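Local coordinates for U4/U6 snRNA-associated-splicing factor PRP24 (Saccharomyces cerevisiae, PDB 4N0T), which binds U6 snRNA and acts as a recycling factor of the spliceosome, annealing U6 with U4 snRNA, at residues I182-T187 with E249-L254; N264-L269 with L315-F320; K309-I314 with A323-R328. One frame throughout, in Å; residues are numbered along the deposited sequence.

Contact 1. Residues I182-T187 with E249-L254; sequences IRNLST and EISVSL. With nucleotides of chain B.
Arg-183 and Ser-251 have chi1 values of -70° and -69°, which set CG and OG beside their own backbone N, and their antiparallel hydrogen-bonded pairing puts both side chains on the face that meets A62 of chain B. A bend at chi3 of Arg-183 then lays its guanidinium over the base: C5 of A62 is 3.3 Å above the guanidinium plane, over its centre. Ser-251 OG meets the same base 2.8 Å from N3. Beneath them the backbones are joined in both directions, Arg-183 N to Ser-251 O at 2.8 Å and Ser-251 N to Arg-183 O at 3.0 Å, the latter almost straight (177°). A water accepts from Arg-183 NE and bonds to Ser-253 OG, which probably helps to fix the rotation of the guanidinium against the base. Asn-184, in a G1 bulge against Cys-222, splits its amide: ND2 donates to C63 O2 of chain B (2.9 Å), whereas OD1 receives a weak bond from A11 N6 of chain B (3.1 Å). A second water ties ND2 to Ser-251 OG and Glu-249 O. Toward the hydrophobic core, Leu-185 CD2 packs on Ile-250 CG2 at 3.9 Å. The central strand 179-185 of RRM 3 and strand 248-254 beside it thus have a polar face turned to RNA, backed by aliphatic side chains; the guanidinium over the base probably adds electrostatic attraction to van der Waals contact.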
loop_
_atom_site.group_PDB
_atom_site.type_symbol
_atom_site.label_atom_id
_atom_site.label_comp_id
_atom_site.label_asym_id
_atom_site.label_seq_id
_atom_site.Cartn_x
_atom_site.Cartn_y
_atom_site.Cartn_z
ATOM N N ILE A 182 1.051 -23.441 -16.127
ATOM C CA ILE A 182 0.755 -24.755 -16.693
ATOM C C ILE A 182 0.392 -25.650 -15.512
ATOM O O ILE A 182 1.163 -25.756 -14.549
ATOM C CB ILE A 182 1.994 -25.302 -17.413
ATOM C CG1 ILE A 182 2.451 -24.303 -18.488
ATOM C CG2 ILE A 182 1.708 -26.679 -18.023
ATOM C CD1 ILE A 182 3.914 -24.442 -18.892
ATOM N N ARG A 183 -0.779 -26.279 -15.567
ATOM C CA ARG A 183 -1.255 -27.097 -14.454
ATOM C C ARG A 183 -1.494 -28.525 -14.910
ATOM O O ARG A 183 -1.702 -28.777 -16.091
ATOM C CB ARG A 183 -2.548 -26.512 -13.853
ATOM C CG ARG A 183 -2.291 -25.207 -13.098
ATOM C CD ARG A 183 -3.576 -24.550 -12.581
ATOM N NE ARG A 183 -4.372 -23.943 -13.650
ATOM C CZ ARG A 183 -5.358 -23.074 -13.422
ATOM N NH1 ARG A 183 -5.670 -22.745 -12.173
ATOM N NH2 ARG A 183 -6.045 -22.553 -14.436
ATOM N N ASN A 184 -1.452 -29.424 -13.934
ATOM C CA ASN A 184 -1.725 -30.845 -14.116
ATOM C C ASN A 184 -0.676 -31.565 -14.927
ATOM O O ASN A 184 -0.969 -32.556 -15.587
ATOM C CB ASN A 184 -3.121 -31.068 -14.699
ATOM C CG ASN A 184 -4.212 -30.705 -13.722
ATOM O OD1 ASN A 184 -3.974 -30.616 -12.498
ATOM N ND2 ASN A 184 -5.420 -30.468 -14.249
ATOM N N LEU A 185 0.559 -31.081 -14.866
ATOM C CA LEU A 185 1.666 -31.858 -15.411
ATOM C C LEU A 185 1.871 -33.085 -14.529
ATOM O O LEU A 185 1.593 -33.043 -13.332
ATOM C CB LEU A 185 2.934 -31.009 -15.391
ATOM C CG LEU A 185 3.000 -29.839 -16.377
ATOM C CD1 LEU A 185 4.079 -28.834 -15.919
ATOM C CD2 LEU A 185 3.311 -30.339 -17.784
ATOM N N SER A 186 2.358 -34.185 -15.101
ATOM C CA SER A 186 2.810 -35.291 -14.259
ATOM C C SER A 186 4.231 -34.986 -13.804
ATOM O O SER A 186 4.884 -34.115 -14.375
ATOM C CB SER A 186 2.816 -36.586 -15.056
ATOM O OG SER A 186 3.662 -36.461 -16.187
ATOM N N THR A 187 4.728 -35.714 -12.805
ATOM C CA THR A 187 6.121 -35.527 -12.381
ATOM C C THR A 187 7.090 -35.783 -13.533
ATOM O O THR A 187 8.076 -35.068 -13.687
ATOM C CB THR A 187 6.505 -36.403 -11.179
ATOM O OG1 THR A 187 6.204 -37.770 -11.475
ATOM C CG2 THR A 187 5.755 -35.972 -9.923
ATOM N N GLU A 249 -3.356 -34.559 -20.148
ATOM C CA GLU A 249 -3.986 -33.346 -20.639
ATOM C C GLU A 249 -3.635 -32.224 -19.682
ATOM O O GLU A 249 -3.953 -32.290 -18.488
ATOM C CB GLU A 249 -5.501 -33.491 -20.699
ATOM C CG GLU A 249 -6.210 -32.229 -21.124
ATOM C CD GLU A 249 -7.720 -32.372 -21.145
ATOM O OE1 GLU A 249 -8.218 -33.438 -21.568
ATOM O OE2 GLU A 249 -8.408 -31.410 -20.756
ATOM N N ILE A 250 -2.971 -31.203 -20.210
ATOM C CA ILE A 250 -2.533 -30.066 -19.394
ATOM C C ILE A 250 -3.476 -28.874 -19.482
ATOM O O ILE A 250 -4.236 -28.729 -20.443
ATOM C CB ILE A 250 -1.101 -29.636 -19.798
ATOM C CG1 ILE A 250 -1.053 -29.186 -21.269
ATOM C CG2 ILE A 250 -0.112 -30.788 -19.544
ATOM C CD1 ILE A 250 0.260 -28.509 -21.667
ATOM N N SER A 251 -3.423 -28.010 -18.466
ATOM C CA SER A 251 -4.152 -26.750 -18.491
ATOM C C SER A 251 -3.131 -25.643 -18.637
ATOM O O SER A 251 -2.045 -25.717 -18.057
ATOM C CB SER A 251 -4.941 -26.530 -17.188
ATOM O OG SER A 251 -6.021 -27.442 -17.098
ATOM N N VAL A 252 -3.471 -24.633 -19.429
ATOM C CA VAL A 252 -2.608 -23.482 -19.632
ATOM C C VAL A 252 -3.456 -22.227 -19.552
ATOM O O VAL A 252 -4.492 -22.114 -20.217
ATOM C CB VAL A 252 -1.900 -23.526 -21.015
ATOM C CG1 VAL A 252 -0.921 -22.367 -21.141
ATOM C CG2 VAL A 252 -1.179 -24.862 -21.208
ATOM N N SER A 253 -3.014 -21.278 -18.739
ATOM C CA SER A 253 -3.788 -20.069 -18.507
ATOM C C SER A 253 -2.828 -18.954 -18.199
ATOM O O SER A 253 -1.681 -19.217 -17.826
ATOM C CB SER A 253 -4.723 -20.283 -17.321
ATOM O OG SER A 253 -3.980 -20.543 -16.139
ATOM N N LEU A 254 -3.287 -17.706 -18.339
ATOM C CA LEU A 254 -2.521 -16.576 -17.833
ATOM C C LEU A 254 -2.512 -16.616 -16.311
ATOM O O LEU A 254 -3.565 -16.774 -15.678
ATOM C CB LEU A 254 -3.114 -15.244 -18.288
ATOM C CG LEU A 254 -2.979 -14.850 -19.753
ATOM C CD1 LEU A 254 -3.513 -13.436 -19.941
ATOM C CD2 LEU A 254 -1.538 -14.911 -20.190
ATOM P P A B 62 -11.657 -19.866 -16.068
ATOM O OP1 A B 62 -10.593 -20.197 -15.082
ATOM O OP2 A B 62 -11.501 -18.687 -16.962
ATOM O "O5'" A B 62 -11.884 -21.130 -17.007
ATOM C "C5'" A B 62 -12.052 -22.429 -16.456
ATOM C "C4'" A B 62 -11.100 -23.412 -17.088
ATOM O "O4'" A B 62 -9.756 -23.169 -16.600
ATOM C "C3'" A B 62 -11.359 -24.881 -16.781
ATOM O "O3'" A B 62 -12.331 -25.441 -17.646
ATOM C "C2'" A B 62 -9.979 -25.505 -16.943
ATOM O "O2'" A B 62 -9.688 -25.683 -18.324
ATOM C "C1'" A B 62 -9.084 -24.392 -16.396
ATOM N N9 A B 62 -8.847 -24.509 -14.944
ATOM C C8 A B 62 -9.406 -23.707 -13.977
ATOM N N7 A B 62 -9.024 -23.997 -12.759
ATOM C C5 A B 62 -8.150 -25.065 -12.931
ATOM C C6 A B 62 -7.406 -25.826 -12.013
ATOM N N6 A B 62 -7.420 -25.629 -10.689
ATOM N N1 A B 62 -6.626 -26.814 -12.516
ATOM C C2 A B 62 -6.611 -27.004 -13.834
ATOM N N3 A B 62 -7.265 -26.354 -14.798
ATOM C C4 A B 62 -8.023 -25.379 -14.271
ATOM P P A B 11 -1.584 -33.948 -5.646
ATOM O OP1 A B 11 -1.732 -33.558 -7.073
ATOM O OP2 A B 11 -0.426 -34.785 -5.257
ATOM O "O5'" A B 11 -1.643 -32.654 -4.724
ATOM C "C5'" A B 11 -0.514 -31.805 -4.554
ATOM C "C4'" A B 11 -0.942 -30.376 -4.310
ATOM O "O4'" A B 11 -1.417 -29.816 -5.562
ATOM C "C3'" A B 11 -2.080 -30.186 -3.305
ATOM O "O3'" A B 11 -1.924 -28.923 -2.661
ATOM C "C2'" A B 11 -3.307 -30.104 -4.202
ATOM O "O2'" A B 11 -4.383 -29.395 -3.626
ATOM C "C1'" A B 11 -2.744 -29.358 -5.407
ATOM N N9 A B 11 -3.416 -29.575 -6.690
ATOM C C8 A B 11 -3.298 -30.657 -7.524
ATOM N N7 A B 11 -3.968 -30.518 -8.642
ATOM C C5 A B 11 -4.533 -29.258 -8.557
ATOM C C6 A B 11 -5.352 -28.525 -9.434
ATOM N N6 A B 11 -5.746 -28.973 -10.629
ATOM N N1 A B 11 -5.748 -27.291 -9.047
ATOM C C2 A B 11 -5.342 -26.843 -7.849
ATOM N N3 A B 11 -4.564 -27.433 -6.938
ATOM C C4 A B 11 -4.191 -28.659 -7.362
ATOM P P C B 63 -13.336 -26.587 -17.128
ATOM O OP1 C B 63 -14.225 -26.915 -18.266
ATOM O OP2 C B 63 -13.881 -26.221 -15.800
ATOM O "O5'" C B 63 -12.388 -27.842 -16.898
ATOM C "C5'" C B 63 -11.655 -28.398 -17.971
ATOM C "C4'" C B 63 -10.723 -29.464 -17.474
ATOM O "O4'" C B 63 -9.709 -28.879 -16.613
ATOM C "C3'" C B 63 -11.358 -30.522 -16.594
ATOM O "O3'" C B 63 -12.107 -31.483 -17.318
ATOM C "C2'" C B 63 -10.149 -31.090 -15.866
ATOM O "O2'" C B 63 -9.408 -31.939 -16.736
ATOM C "C1'" C B 63 -9.333 -29.817 -15.622
ATOM N N1 C B 63 -9.579 -29.226 -14.283
ATOM C C2 C B 63 -8.914 -29.781 -13.186
ATOM O O2 C B 63 -8.160 -30.748 -13.408
ATOM N N3 C B 63 -9.102 -29.269 -11.944
ATOM C C4 C B 63 -9.929 -28.220 -11.785
ATOM N N4 C B 63 -10.107 -27.719 -10.561
ATOM C C5 C B 63 -10.622 -27.636 -12.886
ATOM C C6 C B 63 -10.421 -28.157 -14.107
HETATM O O HOH W 1 -3.370 -23.401 -16.170
HETATM O O HOH W 2 -6.383 -23.065 -17.746
HETATM O O HOH W 3 -5.699 -30.391 -17.102
#

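Contact 2. Residues N264-L269 with L315-F320; sequences NEVKRL and LLVSDF. With nucleotides of chain B.
Val-266 and Leu-269 press one side of helix 258-270 onto Leu-315 in an edge strand of the occluded RNA-recognition motif, covering the sheet face that RRMs classically offer to RNA. The packing is tight here. Leu-269 CD1 meets Leu-315 CD1 at 3.6 Å, the two side chains crossing at about a right angle, while Val-266 straddles the strand: CG2 touches Leu-315 CB (4.0 Å) and CG1 reaches Val-317 CG2 (4.0 Å). That fork follows from chi1 of 165°, which sets CG1 opposite the backbone N and leaves CG2 beside it. The flanks are looser and polar. Glu-265 offers Leu-315 CD2 merely its OE2, and Asp-319, salt-bridged to Arg-263, rests its CB by the base of C29 of chain B. On the RNA side, Lys-267 bends at chi3 and runs its methylenes along the phosphate of C29, CD being 3.5 Å from OP1, and its NZ donates to C29 OP2 of chain B at 2.9 Å. With an alanine in place of Lys-267, the C29 phosphate would probably lose this ammonium contact and the tie between helix and RNA would weaken. Lys-267 NZ also donates, weakly, to Asn-264 OD1 at 3.5 Å.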
loop_
_atom_site.group_PDB
_atom_site.type_symbol
_atom_site.label_atom_id
_atom_site.label_comp_id
_atom_site.label_asym_id
_atom_site.label_seq_id
_atom_site.Cartn_x
_atom_site.Cartn_y
_atom_site.Cartn_z
ATOM N N ASN A 264 -9.841 -13.541 -3.344
ATOM C CA ASN A 264 -10.697 -14.725 -3.427
ATOM C C ASN A 264 -10.617 -15.577 -2.156
ATOM O O ASN A 264 -11.602 -16.212 -1.759
ATOM C CB ASN A 264 -10.422 -15.518 -4.710
ATOM C CG ASN A 264 -10.938 -14.798 -5.928
ATOM O OD1 ASN A 264 -11.826 -13.943 -5.814
ATOM N ND2 ASN A 264 -10.395 -15.125 -7.104
ATOM N N GLU A 265 -9.462 -15.550 -1.495
ATOM C CA GLU A 265 -9.295 -16.214 -0.196
ATOM C C GLU A 265 -10.199 -15.607 0.882
ATOM O O GLU A 265 -10.848 -16.329 1.646
ATOM C CB GLU A 265 -7.827 -16.148 0.255
ATOM C CG GLU A 265 -7.585 -16.467 1.741
ATOM C CD GLU A 265 -6.122 -16.268 2.169
ATOM O OE1 GLU A 265 -5.290 -15.884 1.312
ATOM O OE2 GLU A 265 -5.800 -16.495 3.362
ATOM N N VAL A 266 -10.230 -14.278 0.946
ATOM C CA VAL A 266 -11.092 -13.567 1.879
ATOM C C VAL A 266 -12.565 -13.833 1.586
ATOM O O VAL A 266 -13.365 -14.022 2.503
ATOM C CB VAL A 266 -10.809 -12.050 1.831
ATOM C CG1 VAL A 266 -11.927 -11.245 2.503
ATOM C CG2 VAL A 266 -9.467 -11.763 2.482
ATOM N N LYS A 267 -12.918 -13.851 0.304
ATOM C CA LYS A 267 -14.292 -14.140 -0.099
ATOM C C LYS A 267 -14.747 -15.512 0.402
ATOM O O LYS A 267 -15.895 -15.662 0.831
ATOM C CB LYS A 267 -14.434 -14.058 -1.629
ATOM C CG LYS A 267 -14.370 -12.631 -2.161
ATOM C CD LYS A 267 -14.265 -12.593 -3.689
ATOM C CE LYS A 267 -15.462 -13.251 -4.364
ATOM N NZ LYS A 267 -15.245 -13.297 -5.843
ATOM N N ARG A 268 -13.845 -16.495 0.363
ATOM C CA ARG A 268 -14.135 -17.849 0.861
ATOM C C ARG A 268 -14.486 -17.802 2.341
ATOM O O ARG A 268 -15.424 -18.469 2.789
ATOM C CB ARG A 268 -12.927 -18.779 0.680
ATOM C CG ARG A 268 -13.178 -20.202 1.187
ATOM C CD ARG A 268 -11.902 -21.025 1.333
ATOM N NE ARG A 268 -11.058 -20.556 2.431
ATOM C CZ ARG A 268 -11.350 -20.689 3.725
ATOM N NH1 ARG A 268 -12.486 -21.268 4.111
ATOM N NH2 ARG A 268 -10.507 -20.229 4.640
ATOM N N LEU A 269 -13.725 -17.007 3.094
ATOM C CA LEU A 269 -13.977 -16.830 4.519
ATOM C C LEU A 269 -15.320 -16.175 4.771
ATOM O O LEU A 269 -16.085 -16.630 5.624
ATOM C CB LEU A 269 -12.875 -15.990 5.167
ATOM C CG LEU A 269 -11.868 -16.744 6.023
ATOM C CD1 LEU A 269 -11.031 -15.774 6.830
ATOM C CD2 LEU A 269 -12.601 -17.708 6.936
ATOM N N LEU A 315 -6.387 -10.624 7.877
ATOM C CA LEU A 315 -6.855 -10.342 6.522
ATOM C C LEU A 315 -7.667 -9.055 6.523
ATOM O O LEU A 315 -8.506 -8.834 7.404
ATOM C CB LEU A 315 -7.747 -11.487 6.030
ATOM C CG LEU A 315 -7.120 -12.876 6.115
ATOM C CD1 LEU A 315 -8.130 -13.952 5.789
ATOM C CD2 LEU A 315 -5.971 -12.951 5.149
ATOM N N LEU A 316 -7.446 -8.205 5.530
ATOM C CA LEU A 316 -8.267 -7.000 5.425
ATOM C C LEU A 316 -9.576 -7.298 4.709
ATOM O O LEU A 316 -9.640 -8.138 3.781
ATOM C CB LEU A 316 -7.533 -5.889 4.679
ATOM C CG LEU A 316 -6.216 -5.393 5.244
ATOM C CD1 LEU A 316 -5.780 -4.203 4.404
ATOM C CD2 LEU A 316 -6.367 -4.976 6.729
ATOM N N VAL A 317 -10.634 -6.642 5.165
ATOM C CA VAL A 317 -11.929 -6.697 4.500
ATOM C C VAL A 317 -12.376 -5.238 4.357
ATOM O O VAL A 317 -13.298 -4.769 5.046
ATOM C CB VAL A 317 -12.962 -7.512 5.321
ATOM C CG1 VAL A 317 -14.244 -7.695 4.521
ATOM C CG2 VAL A 317 -12.407 -8.885 5.694
ATOM N N SER A 318 -11.726 -4.500 3.465
ATOM C CA SER A 318 -11.925 -3.052 3.442
ATOM C C SER A 318 -13.299 -2.661 2.921
ATOM O O SER A 318 -13.759 -1.543 3.185
ATOM C CB SER A 318 -10.830 -2.367 2.633
ATOM O OG SER A 318 -10.769 -2.971 1.356
ATOM N N ASP A 319 -13.975 -3.574 2.221
ATOM C CA ASP A 319 -15.326 -3.283 1.740
ATOM C C ASP A 319 -16.340 -3.190 2.879
ATOM O O ASP A 319 -17.437 -2.671 2.693
ATOM C CB ASP A 319 -15.805 -4.239 0.630
ATOM C CG ASP A 319 -15.616 -5.712 0.972
ATOM O OD1 ASP A 319 -14.586 -6.077 1.579
ATOM O OD2 ASP A 319 -16.502 -6.523 0.591
ATOM N N PHE A 320 -15.958 -3.668 4.058
ATOM C CA PHE A 320 -16.762 -3.448 5.262
ATOM C C PHE A 320 -15.986 -2.680 6.329
ATOM O O PHE A 320 -16.311 -2.776 7.513
ATOM C CB PHE A 320 -17.267 -4.785 5.812
ATOM C CG PHE A 320 -18.227 -5.474 4.882
ATOM C CD1 PHE A 320 -19.524 -4.993 4.739
ATOM C CD2 PHE A 320 -17.824 -6.566 4.122
ATOM C CE1 PHE A 320 -20.409 -5.598 3.875
ATOM C CE2 PHE A 320 -18.710 -7.182 3.254
ATOM C CZ PHE A 320 -20.003 -6.692 3.130
ATOM P P C B 29 -15.218 -9.269 -5.235
ATOM O OP1 C B 29 -15.423 -9.336 -3.769
ATOM O OP2 C B 29 -15.619 -10.452 -6.067
ATOM O "O5'" C B 29 -15.911 -7.963 -5.823
ATOM C "C5'" C B 29 -17.279 -7.660 -5.545
ATOM C "C4'" C B 29 -17.487 -6.184 -5.321
ATOM O "O4'" C B 29 -16.691 -5.769 -4.173
ATOM C "C3'" C B 29 -17.056 -5.276 -6.474
ATOM O "O3'" C B 29 -17.845 -4.087 -6.434
ATOM C "C2'" C B 29 -15.634 -4.909 -6.077
ATOM O "O2'" C B 29 -15.135 -3.736 -6.684
ATOM C "C1'" C B 29 -15.803 -4.739 -4.571
ATOM N N1 C B 29 -14.578 -4.879 -3.782
ATOM C C2 C B 29 -14.391 -3.931 -2.785
ATOM O O2 C B 29 -15.239 -3.030 -2.665
ATOM N N3 C B 29 -13.296 -4.004 -2.003
ATOM C C4 C B 29 -12.432 -4.995 -2.195
ATOM N N4 C B 29 -11.369 -5.033 -1.387
ATOM C C5 C B 29 -12.609 -5.983 -3.204
ATOM C C6 C B 29 -13.702 -5.902 -3.976
#

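Contact 3. Residues K309-I314 with A323-R328; sequences KDIRKI and AIIIFR
Ile-314 and Ile-325 lie side by side and point the same way from a beta hairpin, strands 311-317 and 322-327 of the occluded RRM, whose pairing contains a classic beta bulge. With chi2 of -68°, Ile-325 swings CD1 across to Ile-314 CG2 (3.6 Å), and both side chains rest on Ile-296 of helix 293-302. The other face is aliphatic and basic: Arg-312 slants across Ile-326, its CG 4.0 Å from CG2, and bends at chi2 and chi3, its guanidinium staying oblique to that methyl. Arg-328 crosses Arg-312 at about a right angle, with guanidinium planes 55° apart. Arg-312 NE and Arg-328 NH2 are 4.5 Å apart, a like-charge approach at an exposed site where solvent probably screens it. Arg-328 instead turns NH1 to Lys-309 O, a 2.9 Å hydrogen bond whose acceptor stands 25° out of the guanidinium plane. The Phe-327 ring packs on Met-336 of helix 330-340; Asp-310 O meets its edge in plane, 3.5 Å from CD1, and Ile-325 CG2 lies over one ring face. The bulge is evident at Ile-326 O, which accepts from Arg-312 N at 2.8 Å and weakly from Lys-313 N at 3.3 Å. Past it, one water donates to Asp-310 O (2.7 Å) and accepts from Arg-328 N.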
loop_
_atom_site.group_PDB
_atom_site.type_symbol
_atom_site.label_atom_id
_atom_site.label_comp_id
_atom_site.label_asym_id
_atom_site.label_seq_id
_atom_site.Cartn_x
_atom_site.Cartn_y
_atom_site.Cartn_z
ATOM N N LYS A 309 2.432 -15.932 17.992
ATOM C CA LYS A 309 2.004 -17.241 17.511
ATOM C C LYS A 309 0.594 -17.623 17.956
ATOM O O LYS A 309 0.114 -18.708 17.627
ATOM C CB LYS A 309 3.012 -18.328 17.904
ATOM C CG LYS A 309 2.993 -18.708 19.378
ATOM C CD LYS A 309 4.373 -19.179 19.830
ATOM C CE LYS A 309 4.397 -19.580 21.302
ATOM N NZ LYS A 309 5.689 -20.249 21.654
ATOM N N ASP A 310 -0.072 -16.740 18.697
ATOM C CA ASP A 310 -1.488 -16.934 18.993
ATOM C C ASP A 310 -2.305 -16.449 17.803
ATOM O O ASP A 310 -3.495 -16.748 17.674
ATOM C CB ASP A 310 -1.891 -16.147 20.243
ATOM C CG ASP A 310 -1.292 -16.721 21.518
ATOM O OD1 ASP A 310 -1.375 -17.953 21.714
ATOM O OD2 ASP A 310 -0.738 -15.937 22.320
ATOM N N ILE A 311 -1.652 -15.688 16.933
ATOM C CA ILE A 311 -2.310 -15.141 15.758
ATOM C C ILE A 311 -1.943 -15.965 14.527
ATOM O O ILE A 311 -0.774 -16.034 14.146
ATOM C CB ILE A 311 -1.878 -13.684 15.525
ATOM C CG1 ILE A 311 -2.225 -12.823 16.743
ATOM C CG2 ILE A 311 -2.544 -13.124 14.274
ATOM C CD1 ILE A 311 -1.328 -11.607 16.905
ATOM N N ARG A 312 -2.942 -16.591 13.912
ATOM C CA ARG A 312 -2.724 -17.397 12.711
ATOM C C ARG A 312 -2.588 -16.520 11.463
ATOM O O ARG A 312 -1.645 -16.675 10.672
ATOM C CB ARG A 312 -3.875 -18.385 12.539
ATOM C CG ARG A 312 -4.162 -18.743 11.099
ATOM C CD ARG A 312 -3.445 -19.997 10.668
ATOM N NE ARG A 312 -4.327 -21.151 10.777
ATOM C CZ ARG A 312 -5.413 -21.328 10.028
ATOM N NH1 ARG A 312 -5.753 -20.422 9.118
ATOM N NH2 ARG A 312 -6.162 -22.410 10.191
ATOM N N LYS A 313 -3.529 -15.592 11.292
ATOM C CA LYS A 313 -3.570 -14.774 10.084
ATOM C C LYS A 313 -4.386 -13.499 10.310
ATOM O O LYS A 313 -5.355 -13.512 11.070
ATOM C CB LYS A 313 -4.174 -15.590 8.933
ATOM C CG LYS A 313 -4.129 -14.902 7.588
ATOM C CD LYS A 313 -3.919 -15.910 6.467
ATOM C CE LYS A 313 -3.249 -15.245 5.261
ATOM N NZ LYS A 313 -2.060 -14.429 5.661
ATOM N N ILE A 314 -3.992 -12.410 9.645
ATOM C CA ILE A 314 -4.796 -11.181 9.630
ATOM C C ILE A 314 -5.104 -10.805 8.178
ATOM O O ILE A 314 -4.188 -10.674 7.357
ATOM C CB ILE A 314 -4.074 -10.008 10.323
ATOM C CG1 ILE A 314 -3.771 -10.357 11.790
ATOM C CG2 ILE A 314 -4.931 -8.731 10.255
ATOM C CD1 ILE A 314 -3.016 -9.256 12.547
ATOM N N ALA A 323 -11.199 -5.835 9.431
ATOM C CA ALA A 323 -10.152 -6.834 9.275
ATOM C C ALA A 323 -10.601 -8.075 10.019
ATOM O O ALA A 323 -11.319 -7.992 11.026
ATOM C CB ALA A 323 -8.822 -6.322 9.830
ATOM N N ILE A 324 -10.194 -9.226 9.498
ATOM C CA ILE A 324 -10.437 -10.500 10.151
ATOM C C ILE A 324 -9.153 -10.944 10.827
ATOM O O ILE A 324 -8.068 -10.908 10.230
ATOM C CB ILE A 324 -10.846 -11.567 9.139
ATOM C CG1 ILE A 324 -12.215 -11.211 8.548
ATOM C CG2 ILE A 324 -10.871 -12.951 9.800
ATOM C CD1 ILE A 324 -12.627 -12.091 7.356
ATOM N N ILE A 325 -9.273 -11.329 12.096
ATOM C CA ILE A 325 -8.142 -11.879 12.824
ATOM C C ILE A 325 -8.461 -13.333 13.112
ATOM O O ILE A 325 -9.459 -13.633 13.767
ATOM C CB ILE A 325 -7.936 -11.189 14.177
ATOM C CG1 ILE A 325 -8.059 -9.664 14.056
ATOM C CG2 ILE A 325 -6.577 -11.601 14.761
ATOM C CD1 ILE A 325 -6.956 -9.017 13.268
ATOM N N ILE A 326 -7.637 -14.240 12.603
ATOM C CA ILE A 326 -7.879 -15.660 12.832
ATOM C C ILE A 326 -6.922 -16.116 13.915
ATOM O O ILE A 326 -5.703 -15.923 13.804
ATOM C CB ILE A 326 -7.651 -16.472 11.563
ATOM C CG1 ILE A 326 -8.511 -15.922 10.422
ATOM C CG2 ILE A 326 -7.965 -17.942 11.811
ATOM C CD1 ILE A 326 -8.357 -16.722 9.128
ATOM N N PHE A 327 -7.480 -16.666 14.991
ATOM C CA PHE A 327 -6.665 -17.134 16.104
ATOM C C PHE A 327 -6.534 -18.653 16.031
ATOM O O PHE A 327 -7.009 -19.266 15.081
ATOM C CB PHE A 327 -7.289 -16.717 17.432
ATOM C CG PHE A 327 -7.317 -15.225 17.643
ATOM C CD1 PHE A 327 -6.163 -14.545 18.006
ATOM C CD2 PHE A 327 -8.494 -14.505 17.475
ATOM C CE1 PHE A 327 -6.182 -13.161 18.212
ATOM C CE2 PHE A 327 -8.522 -13.121 17.663
ATOM C CZ PHE A 327 -7.359 -12.455 18.034
ATOM N N ARG A 328 -5.912 -19.257 17.040
ATOM C CA ARG A 328 -5.610 -20.691 16.968
ATOM C C ARG A 328 -6.679 -21.589 17.582
ATOM O O ARG A 328 -6.797 -22.756 17.203
ATOM C CB ARG A 328 -4.228 -20.983 17.550
ATOM C CG ARG A 328 -3.169 -20.027 17.014
ATOM C CD ARG A 328 -1.909 -20.743 16.585
ATOM N NE ARG A 328 -1.755 -20.826 15.134
ATOM C CZ ARG A 328 -0.637 -20.514 14.483
ATOM N NH1 ARG A 328 0.430 -20.093 15.151
ATOM N NH2 ARG A 328 -0.584 -20.620 13.164
HETATM O O HOH W 4 -4.685 -18.326 19.470
#

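Contact 1 comes first along the chain and lies in RRM 3; contacts 2 and 3 follow, their segments alternating. Strand 248-254 of contact 1 is followed, after a short link, by helix 258-270 of contact 2, although the centres are about 28 Å apart and the contacts do not touch, their nearest atoms being about 10 Å apart. Contacts 2 and 3 share strand 311-317, with centres about 14 Å apart, and join where Leu-315 O probably bonds Ile-324 N. Contact 1 and contact 3 stand about 33 Å apart, centre to centre. RRM 3 presents its sheet to RNA, whereas in the fourth, occluded motif a helix covers the corresponding face and itself carries an RNA contact.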